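Local coordinates for probable signal peptide protein (PDB 2QGU) that binds phospholipid, here a phosphatidylethanolamine, and probably ferries such lipids across the periplasm, at residues F61-V64 with D65-V69; G100-S103 with L104-T108; A114-R117 with N118-V121. The protein carries 13 engineered substitutions. All coordinates share one frame; numbering follows the deposited sequence.

Interaction 1 (F61-V64 with D65-V69). With PEF (di-palmitoyl-3-sn-phosphatidylethanolamine), chain B.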
loop_
_atom_site.group_PDB
_atom_site.type_symbol
_atom_site.label_atom_id
_atom_site.label_comp_id
_atom_site.label_asym_id
_atom_site.label_seq_id
_atom_site.Cartn_x
_atom_site.Cartn_y
_atom_site.Cartn_z
ATOM N N PHE A 61 8.678 -6.898 6.184
ATOM C CA PHE A 61 9.213 -5.623 5.715
ATOM C C PHE A 61 10.100 -5.817 4.487
ATOM O O PHE A 61 9.999 -5.070 3.521
ATOM C CB PHE A 61 9.993 -4.905 6.825
ATOM C CG PHE A 61 9.144 -4.014 7.691
ATOM C CD1 PHE A 61 9.225 -2.629 7.572
ATOM C CD2 PHE A 61 8.275 -4.557 8.631
ATOM C CE1 PHE A 61 8.451 -1.795 8.374
ATOM C CE2 PHE A 61 7.484 -3.728 9.441
ATOM C CZ PHE A 61 7.581 -2.346 9.308
ATOM N N GLN A 62 10.963 -6.828 4.531
ATOM C CA GLN A 62 11.855 -7.122 3.413
ATOM C C GLN A 62 11.077 -7.552 2.161
ATOM O O GLN A 62 11.421 -7.140 1.050
ATOM C CB GLN A 62 12.927 -8.138 3.827
ATOM C CG GLN A 62 13.905 -7.556 4.862
ATOM C CD GLN A 62 14.707 -8.603 5.613
ATOM O OE1 GLN A 62 14.353 -9.780 5.649
ATOM N NE2 GLN A 62 15.799 -8.163 6.237
ATOM N N LEU A 63 10.018 -8.339 2.353
ATOM C CA LEU A 63 9.098 -8.713 1.268
ATOM C C LEU A 63 8.513 -7.487 0.583
ATOM O O LEU A 63 8.496 -7.397 -0.649
ATOM C CB LEU A 63 7.962 -9.600 1.801
ATOM C CG LEU A 63 6.748 -9.889 0.902
ATOM C CD1 LEU A 63 7.058 -10.963 -0.123
ATOM C CD2 LEU A 63 5.554 -10.311 1.735
ATOM N N VAL A 64 8.039 -6.541 1.385
ATOM C CA VAL A 64 7.446 -5.320 0.850
ATOM C C VAL A 64 8.493 -4.499 0.097
ATOM O O VAL A 64 8.246 -4.046 -1.019
ATOM C CB VAL A 64 6.743 -4.495 1.955
ATOM C CG1 VAL A 64 6.304 -3.135 1.415
ATOM C CG2 VAL A 64 5.539 -5.262 2.500
ATOM N N ASP A 65 9.670 -4.332 0.694
ATOM C CA ASP A 65 10.742 -3.572 0.059
ATOM C C ASP A 65 11.204 -4.174 -1.260
ATOM O O ASP A 65 11.485 -3.448 -2.213
ATOM C CB ASP A 65 11.928 -3.430 1.007
ATOM C CG ASP A 65 11.707 -2.365 2.046
ATOM O OD1 ASP A 65 10.806 -1.524 1.842
ATOM O OD2 ASP A 65 12.436 -2.365 3.057
ATOM N N GLN A 66 11.277 -5.498 -1.320
ATOM C CA GLN A 66 11.823 -6.161 -2.501
ATOM C C GLN A 66 10.784 -6.438 -3.581
ATOM O O GLN A 66 11.092 -6.387 -4.774
ATOM C CB GLN A 66 12.505 -7.469 -2.109
ATOM C CG GLN A 66 13.728 -7.305 -1.221
ATOM C CD GLN A 66 14.074 -8.584 -0.486
ATOM O OE1 GLN A 66 13.654 -9.678 -0.877
ATOM N NE2 GLN A 66 14.839 -8.453 0.595
ATOM N N LYS A 67 9.557 -6.748 -3.167
ATOM C CA LYS A 67 8.549 -7.250 -4.101
ATOM C C LYS A 67 7.426 -6.259 -4.400
ATOM O O LYS A 67 6.717 -6.423 -5.393
ATOM C CB LYS A 67 7.951 -8.576 -3.611
ATOM C CG LYS A 67 8.964 -9.649 -3.169
ATOM C CD LYS A 67 9.976 -9.993 -4.246
ATOM C CE LYS A 67 11.005 -10.986 -3.710
ATOM N NZ LYS A 67 12.030 -11.342 -4.735
ATOM N N ILE A 68 7.265 -5.239 -3.558
ATOM C CA ILE A 68 6.193 -4.250 -3.769
ATOM C C ILE A 68 6.725 -2.863 -4.124
ATOM O O ILE A 68 6.321 -2.281 -5.138
ATOM C CB ILE A 68 5.213 -4.195 -2.575
ATOM C CG1 ILE A 68 4.502 -5.542 -2.430
ATOM C CG2 ILE A 68 4.172 -3.073 -2.758
ATOM C CD1 ILE A 68 3.682 -5.680 -1.155
ATOM N N VAL A 69 7.638 -2.353 -3.303
ATOM C CA VAL A 69 8.203 -1.006 -3.472
ATOM C C VAL A 69 8.696 -0.685 -4.903
ATOM O O VAL A 69 8.368 0.389 -5.427
ATOM C CB VAL A 69 9.284 -0.703 -2.384
ATOM C CG1 VAL A 69 10.121 0.524 -2.739
ATOM C CG2 VAL A 69 8.622 -0.510 -1.040
HETATM C C2 PEF B . -7.475 -11.191 4.580
HETATM C C1 PEF B . -8.566 -11.809 5.454
HETATM N N PEF B . -9.616 -13.587 11.021
HETATM C C3 PEF B . -6.976 -12.224 3.591
HETATM C C4 PEF B . -9.236 -12.094 9.117
HETATM C C5 PEF B . -9.992 -12.296 10.428
HETATM C C10 PEF B . -7.580 -8.864 4.398
HETATM C C11 PEF B . -7.812 -7.601 3.580
HETATM C C12 PEF B . -6.922 -7.613 2.338
HETATM C C13 PEF B . -5.472 -7.393 2.759
HETATM C C14 PEF B . -4.581 -7.112 1.564
HETATM C C15 PEF B . -3.159 -6.826 2.042
HETATM C C16 PEF B . -2.322 -6.230 0.914
HETATM C C17 PEF B . -1.006 -5.669 1.445
HETATM C C18 PEF B . -1.172 -4.214 1.887
HETATM C C19 PEF B . 0.021 -3.374 1.442
HETATM C C20 PEF B . 1.151 -3.447 2.474
HETATM C C21 PEF B . 2.374 -2.667 1.997
HETATM C C22 PEF B . 2.164 -1.164 2.179
HETATM C C23 PEF B . 3.461 -0.394 1.936
HETATM C C24 PEF B . 3.535 0.131 0.504
HETATM C C25 PEF B . 4.981 0.394 0.092
HETATM C C30 PEF B . -5.642 -12.458 1.703
HETATM C C31 PEF B . -4.671 -12.175 0.729
HETATM C C32 PEF B . -3.809 -11.119 0.989
HETATM C C33 PEF B . -2.637 -11.115 -0.013
HETATM C C34 PEF B . -2.794 -10.048 -1.109
HETATM C C35 PEF B . -1.436 -9.531 -1.623
HETATM C C36 PEF B . -1.579 -8.325 -2.317
HETATM C C37 PEF B . -0.357 -7.730 -2.645
HETATM C C38 PEF B . -0.561 -6.531 -3.336
HETATM C C39 PEF B . 0.739 -5.754 -3.586
HETATM C C40 PEF B . 0.468 -4.324 -4.096
HETATM C C41 PEF B . 0.285 -3.329 -2.935
HETATM C C42 PEF B . 0.542 -1.884 -3.376
HETATM C C43 PEF B . -0.068 -0.879 -2.388
HETATM C C44 PEF B . 0.286 0.565 -2.763
HETATM C C45 PEF B . -0.326 1.565 -1.780
HETATM O O4 PEF B . -7.018 -8.790 5.495
HETATM O O5 PEF B . -6.400 -13.392 1.459
HETATM O O2 PEF B . -8.003 -10.052 3.876
HETATM O O3 PEF B . -5.796 -11.768 2.881
HETATM O O1P PEF B . -9.666 -14.597 6.223
HETATM O O2P PEF B . -7.903 -14.519 8.076
HETATM O O3P PEF B . -7.966 -12.714 6.384
HETATM O O4P PEF B . -9.810 -12.929 8.096
HETATM P P PEF B . -8.831 -13.816 7.169
#
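Ile-68 follows Val-64 by four residues, at the end of helix 57-67, and its side chain runs from the backbone of that residue to the bound lipid. Its CB rests 3.4 Å from Val-64 O. CG1 stands beside its own backbone N (chi1 -63°) and meets the acyl chain C30-C45, 3.9 Å from C39 of PEF. The CG2 branch lies against C41 and C42 of the same chain, while the tip CD1 touches both C39 and Val-64 CG2, the latter at 4.1 Å. Val-64 in turn sends CG1 to the other acyl chain, 4.0 Å from C23 of PEF, and Val-69 CG2 touches its terminal methyl C25. The end of helix 57-67 therefore forms part of the apolar wall of the phospholipid pocket in this MlaC-family protein, and Val-64, Ile-68 and Val-69 all belong to that pocket. At the backbone, Val-64 O accepts Ile-68 N at 3.0 Å from above the carbonyl plane, and also Val-69 N at 2.9 Å, nearly along the C=O axis. Two donors thus grip one oxygen where the helix runs out. On another side, away from the lipid, Leu-63 CD1 meets Lys-67 CG at 3.8 Å, the two side chains crossing at about a right angle; both also pack on Thr-45 of helix 31-47.

Interaction 2 (G100-S103 with L104-T108). Engineered in segment 100-103: Ser-103 (natural residue Thr). Engineered in segment 104-108: Ile-106 (natural residue Val).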
loop_
_atom_site.group_PDB
_atom_site.type_symbol
_atom_site.label_atom_id
_atom_site.label_comp_id
_atom_site.label_asym_id
_atom_site.label_seq_id
_atom_site.Cartn_x
_atom_site.Cartn_y
_atom_site.Cartn_z
ATOM N N GLY A 100 6.921 6.503 8.271
ATOM C CA GLY A 100 6.007 6.114 9.348
ATOM C C GLY A 100 4.697 5.544 8.831
ATOM O O GLY A 100 4.156 4.598 9.401
ATOM N N PHE A 101 4.185 6.143 7.758
ATOM C CA PHE A 101 2.968 5.676 7.090
ATOM C C PHE A 101 3.199 4.287 6.468
ATOM O O PHE A 101 2.382 3.378 6.647
ATOM C CB PHE A 101 2.551 6.738 6.058
ATOM C CG PHE A 101 1.242 6.480 5.340
ATOM C CD1 PHE A 101 0.218 5.719 5.902
ATOM C CD2 PHE A 101 1.025 7.080 4.102
ATOM C CE1 PHE A 101 -0.980 5.523 5.208
ATOM C CE2 PHE A 101 -0.163 6.892 3.405
ATOM C CZ PHE A 101 -1.167 6.118 3.959
ATOM N N LYS A 102 4.332 4.112 5.790
ATOM C CA LYS A 102 4.703 2.807 5.233
ATOM C C LYS A 102 4.786 1.742 6.329
ATOM O O LYS A 102 4.220 0.660 6.197
ATOM C CB LYS A 102 6.018 2.909 4.473
ATOM C CG LYS A 102 6.528 1.595 3.922
ATOM C CD LYS A 102 7.835 1.808 3.184
ATOM C CE LYS A 102 8.553 0.500 2.962
ATOM N NZ LYS A 102 9.987 0.752 2.639
ATOM N N SER A 103 5.488 2.052 7.414
ATOM C CA SER A 103 5.575 1.129 8.541
ATOM C C SER A 103 4.198 0.788 9.114
ATOM O O SER A 103 3.924 -0.371 9.419
ATOM C CB SER A 103 6.486 1.711 9.626
ATOM O OG SER A 103 6.410 0.949 10.822
ATOM N N LEU A 104 3.344 1.805 9.243
ATOM C CA LEU A 104 1.984 1.646 9.755
ATOM C C LEU A 104 1.181 0.646 8.921
ATOM O O LEU A 104 0.528 -0.246 9.463
ATOM C CB LEU A 104 1.284 3.015 9.806
ATOM C CG LEU A 104 -0.214 3.150 10.108
ATOM C CD1 LEU A 104 -0.538 2.718 11.519
ATOM C CD2 LEU A 104 -0.668 4.585 9.890
ATOM N N LEU A 105 1.254 0.791 7.601
ATOM C CA LEU A 105 0.556 -0.114 6.682
ATOM C C LEU A 105 1.122 -1.531 6.695
ATOM O O LEU A 105 0.362 -2.495 6.723
ATOM C CB LEU A 105 0.542 0.446 5.259
ATOM C CG LEU A 105 -0.246 1.740 5.055
ATOM C CD1 LEU A 105 -0.169 2.125 3.585
ATOM C CD2 LEU A 105 -1.705 1.587 5.496
ATOM N N ILE A 106 2.450 -1.660 6.686
ATOM C CA ILE A 106 3.062 -2.986 6.696
ATOM C C ILE A 106 2.662 -3.719 7.980
ATOM O O ILE A 106 2.240 -4.873 7.933
ATOM C CB ILE A 106 4.606 -2.938 6.533
ATOM C CG1 ILE A 106 4.996 -2.319 5.185
ATOM C CG2 ILE A 106 5.207 -4.341 6.669
ATOM C CD1 ILE A 106 6.498 -2.111 5.011
ATOM N N ARG A 107 2.769 -3.043 9.123
ATOM C CA ARG A 107 2.394 -3.642 10.404
ATOM C C ARG A 107 0.910 -4.005 10.479
ATOM O O ARG A 107 0.544 -5.011 11.083
ATOM C CB ARG A 107 2.782 -2.719 11.563
ATOM C CG ARG A 107 4.279 -2.546 11.716
ATOM C CD ARG A 107 4.626 -1.461 12.746
ATOM N NE ARG A 107 6.076 -1.287 12.821
ATOM C CZ ARG A 107 6.887 -2.023 13.576
ATOM N NH1 ARG A 107 6.395 -2.990 14.340
ATOM N NH2 ARG A 107 8.194 -1.797 13.561
ATOM N N THR A 108 0.067 -3.191 9.849
ATOM C CA THR A 108 -1.375 -3.443 9.798
ATOM C C THR A 108 -1.698 -4.719 9.011
ATOM O O THR A 108 -2.557 -5.509 9.419
ATOM C CB THR A 108 -2.126 -2.224 9.202
ATOM O OG1 THR A 108 -1.929 -1.087 10.057
ATOM C CG2 THR A 108 -3.628 -2.487 9.082
#
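Ser-103 swings OG opposite its backbone N (chi1 170°), toward the following turn, and Arg-107 sets CG anti to its carbonyl carbon, beside its own N (chi1 -66°), with an extended chain as far as NE; the two side chains meet along the helix. Arg-107 NE donates to Ser-103 OG at 3.0 Å with an N-H...O angle of 153°, the oxygen lying at the guanidinium edge and in its plane. Ser-103 is an engineered residue (Thr in the natural protein), and its OG is also bonded to Asn-202 OD1 of helix 191-206, which ties the pair to a second helix. Lys-102 is fully extended and lies alongside engineered Ile-106 (natural Val), both pointing the same way: Ile-106 CD1 sits 3.9 Å from Lys-102 CG and touches CE too. This leaves NZ at the far end for its salt bridge with Asp-65. On a further face Leu-105 crosses Phe-101 obliquely, with CD1 3.9 Å from Phe-101 CE1 and 4.1 Å from CZ; the ring also meets Phe-181 edge-to-face. Thr-108 OG1 adds a 2.7 Å bond to Leu-104 O, which takes Thr-108 N as well, from the opposite face of its carbonyl plane. Successive side chains thus serve different neighbours, as befits a long helix packed among four others in this alpha+beta MlaC fold: helix 91-114 meets helices 57-67, 74-82, 173-188 and 191-206 here, while Leu-105 reaches the bound phospholipid and lines its pocket.

Interaction 3 (A114-R117 with N118-V121). With PEF (di-palmitoyl-3-sn-phosphatidylethanolamine), chain B.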
loop_
_atom_site.group_PDB
_atom_site.type_symbol
_atom_site.label_atom_id
_atom_site.label_comp_id
_atom_site.label_asym_id
_atom_site.label_seq_id
_atom_site.Cartn_x
_atom_site.Cartn_y
_atom_site.Cartn_z
ATOM N N ALA A 114 1.224 -12.927 6.151
ATOM C CA ALA A 114 1.805 -14.144 6.727
ATOM C C ALA A 114 0.865 -15.340 6.663
ATOM O O ALA A 114 1.319 -16.484 6.603
ATOM C CB ALA A 114 2.237 -13.898 8.155
ATOM N N ASN A 115 -0.438 -15.071 6.671
ATOM C CA ASN A 115 -1.449 -16.122 6.689
ATOM C C ASN A 115 -1.775 -16.691 5.308
ATOM O O ASN A 115 -2.567 -17.632 5.186
ATOM C CB ASN A 115 -2.716 -15.630 7.399
ATOM C CG ASN A 115 -2.529 -15.488 8.898
ATOM O OD1 ASN A 115 -1.598 -16.046 9.486
ATOM N ND2 ASN A 115 -3.423 -14.735 9.527
ATOM N N VAL A 116 -1.155 -16.132 4.268
ATOM C CA VAL A 116 -1.321 -16.651 2.905
ATOM C C VAL A 116 -0.889 -18.120 2.830
ATOM O O VAL A 116 0.155 -18.496 3.371
ATOM C CB VAL A 116 -0.556 -15.784 1.870
ATOM C CG1 VAL A 116 -0.359 -16.523 0.541
ATOM C CG2 VAL A 116 -1.289 -14.454 1.651
ATOM N N ARG A 117 -1.713 -18.943 2.184
ATOM C CA ARG A 117 -1.378 -20.350 1.953
ATOM C C ARG A 117 -1.683 -20.751 0.512
ATOM O O ARG A 117 -0.783 -21.117 -0.243
ATOM C CB ARG A 117 -2.141 -21.272 2.921
ATOM C CG ARG A 117 -1.837 -21.085 4.407
ATOM C CD ARG A 117 -0.418 -21.501 4.776
ATOM N NE ARG A 117 -0.185 -21.380 6.214
ATOM C CZ ARG A 117 0.211 -20.268 6.828
ATOM N NH1 ARG A 117 0.424 -19.148 6.142
ATOM N NH2 ARG A 117 0.395 -20.277 8.143
ATOM N N ASN A 118 -2.957 -20.673 0.134
ATOM C CA ASN A 118 -3.405 -21.187 -1.156
ATOM C C ASN A 118 -4.069 -20.147 -2.061
ATOM O O ASN A 118 -4.605 -20.490 -3.122
ATOM C CB ASN A 118 -4.361 -22.369 -0.951
ATOM C CG ASN A 118 -3.766 -23.473 -0.094
ATOM O OD1 ASN A 118 -4.380 -23.912 0.878
ATOM N ND2 ASN A 118 -2.567 -23.916 -0.443
ATOM N N GLN A 119 -4.029 -18.880 -1.649
ATOM C CA GLN A 119 -4.725 -17.817 -2.377
ATOM C C GLN A 119 -4.284 -17.714 -3.819
ATOM O O GLN A 119 -3.094 -17.773 -4.122
ATOM C CB GLN A 119 -4.521 -16.459 -1.708
ATOM C CG GLN A 119 -5.369 -16.239 -0.474
ATOM C CD GLN A 119 -4.733 -16.784 0.785
ATOM O OE1 GLN A 119 -3.708 -17.475 0.738
ATOM N NE2 GLN A 119 -5.337 -16.477 1.921
ATOM N N THR A 120 -5.271 -17.564 -4.698
ATOM C CA THR A 120 -5.050 -17.272 -6.102
ATOM C C THR A 120 -5.824 -15.999 -6.435
ATOM O O THR A 120 -6.715 -15.599 -5.688
ATOM C CB THR A 120 -5.537 -18.421 -7.007
ATOM O OG1 THR A 120 -6.924 -18.666 -6.761
ATOM C CG2 THR A 120 -4.725 -19.704 -6.764
ATOM N N VAL A 121 -5.488 -15.371 -7.556
ATOM C CA VAL A 121 -6.113 -14.103 -7.931
ATOM C C VAL A 121 -6.564 -14.108 -9.389
ATOM O O VAL A 121 -5.833 -14.559 -10.279
ATOM C CB VAL A 121 -5.182 -12.893 -7.616
ATOM C CG1 VAL A 121 -3.810 -13.072 -8.252
ATOM C CG2 VAL A 121 -5.816 -11.572 -8.034
HETATM C C2 PEF B . -7.475 -11.191 4.580
HETATM C C1 PEF B . -8.566 -11.809 5.454
HETATM N N PEF B . -9.616 -13.587 11.021
HETATM C C3 PEF B . -6.976 -12.224 3.591
HETATM C C4 PEF B . -9.236 -12.094 9.117
HETATM C C5 PEF B . -9.992 -12.296 10.428
HETATM C C10 PEF B . -7.580 -8.864 4.398
HETATM C C11 PEF B . -7.812 -7.601 3.580
HETATM C C12 PEF B . -6.922 -7.613 2.338
HETATM C C13 PEF B . -5.472 -7.393 2.759
HETATM C C14 PEF B . -4.581 -7.112 1.564
HETATM C C15 PEF B . -3.159 -6.826 2.042
HETATM C C16 PEF B . -2.322 -6.230 0.914
HETATM C C17 PEF B . -1.006 -5.669 1.445
HETATM C C18 PEF B . -1.172 -4.214 1.887
HETATM C C19 PEF B . 0.021 -3.374 1.442
HETATM C C20 PEF B . 1.151 -3.447 2.474
HETATM C C21 PEF B . 2.374 -2.667 1.997
HETATM C C22 PEF B . 2.164 -1.164 2.179
HETATM C C23 PEF B . 3.461 -0.394 1.936
HETATM C C24 PEF B . 3.535 0.131 0.504
HETATM C C25 PEF B . 4.981 0.394 0.092
HETATM C C30 PEF B . -5.642 -12.458 1.703
HETATM C C31 PEF B . -4.671 -12.175 0.729
HETATM C C32 PEF B . -3.809 -11.119 0.989
HETATM C C33 PEF B . -2.637 -11.115 -0.013
HETATM C C34 PEF B . -2.794 -10.048 -1.109
HETATM C C35 PEF B . -1.436 -9.531 -1.623
HETATM C C36 PEF B . -1.579 -8.325 -2.317
HETATM C C37 PEF B . -0.357 -7.730 -2.645
HETATM C C38 PEF B . -0.561 -6.531 -3.336
HETATM C C39 PEF B . 0.739 -5.754 -3.586
HETATM C C40 PEF B . 0.468 -4.324 -4.096
HETATM C C41 PEF B . 0.285 -3.329 -2.935
HETATM C C42 PEF B . 0.542 -1.884 -3.376
HETATM C C43 PEF B . -0.068 -0.879 -2.388
HETATM C C44 PEF B . 0.286 0.565 -2.763
HETATM C C45 PEF B . -0.326 1.565 -1.780
HETATM O O4 PEF B . -7.018 -8.790 5.495
HETATM O O5 PEF B . -6.400 -13.392 1.459
HETATM O O2 PEF B . -8.003 -10.052 3.876
HETATM O O3 PEF B . -5.796 -11.768 2.881
HETATM O O1P PEF B . -9.666 -14.597 6.223
HETATM O O2P PEF B . -7.903 -14.519 8.076
HETATM O O3P PEF B . -7.966 -12.714 6.384
HETATM O O4P PEF B . -9.810 -12.929 8.096
HETATM P P PEF B . -8.831 -13.816 7.169
HETATM O O HOH W 1 -4.830 -18.589 4.130
HETATM O O HOH W 2 -0.796 -23.658 -2.417
#
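Gln-119 folds back on Arg-117 and carries the polar contact that spans this turn. Among the direct hydrogen bonds, Arg-117 N donates to Gln-119 OE1 at 2.9 Å with an N-H...O angle of 155°, the donor lying in the plane of the amide. A bend at chi2 (86°) in Gln-119 turns the amide back so that OE1 faces this N-H. Arg-117 is curled as well, and one nitrogen, NH1, serves two carbonyls: Ala-114 O at 2.8 Å, on a lone pair, and Val-116 O at 2.9 Å, met from well above its carbonyl plane. Both oxygens lie in the guanidinium plane, so the two bonds fix the rotation of that group beside the C-terminal end of helix 91-114.

Two waters bridge the segments. One donates to Asn-115 O at 2.7 Å and accepts from Gln-119 NE2 at 3.1 Å, bridging positions that do not bond directly. The other accepts from Asn-118 ND2 at 2.7 Å and reaches Arg-117 O in a weak bond.

Toward the lipid, Gln-119 NE2 makes a weak bond of 3.3 Å to O5 of PEF, the ester carbonyl oxygen of the C30-C45 chain; NE2 also donates to Asn-143 OD1, and Asn-143 ND2 is itself bonded to the lipid. With OE1 on Arg-117 N, NE2 points to the other side, toward the lipid, Asn-143 and the first water. Among apolar contacts, Val-116 CG2 lies 4.0 Å from C33 of PEF, and Val-116 also packs on helix 31-47. Its CG1 is in van der Waals contact with Gln-119 OE1. The turn, which leads from helix 91-114 into edge strand 120-123, thus forms part of the phospholipid pocket near the glycerol esters, where polar groups give way to the lipid tails.

In the fold
From the N terminus the three interactions come in series, each local to one continuous run of chain; none encloses or crosses another. Interaction 1 occupies the end of helix 57-67, interaction 2 the middle of helix 91-114, and interaction 3 the turn that takes that helix into strand 120-123 at the sheet edge. The first two, with centres 12 Å apart, touch: Phe-61 CE2 packs 3.6 Å from Ile-106 CG2 and, with the Asp-65 to Lys-102 salt bridge, joins the two helices. Interaction 3 touches neither, lying about 17 and 21 Å away, centre to centre. The lipid connects them: Val-64, Ile-68, Val-69 and Leu-105 meet its tails, while Val-116 and Gln-119 lie near the esters.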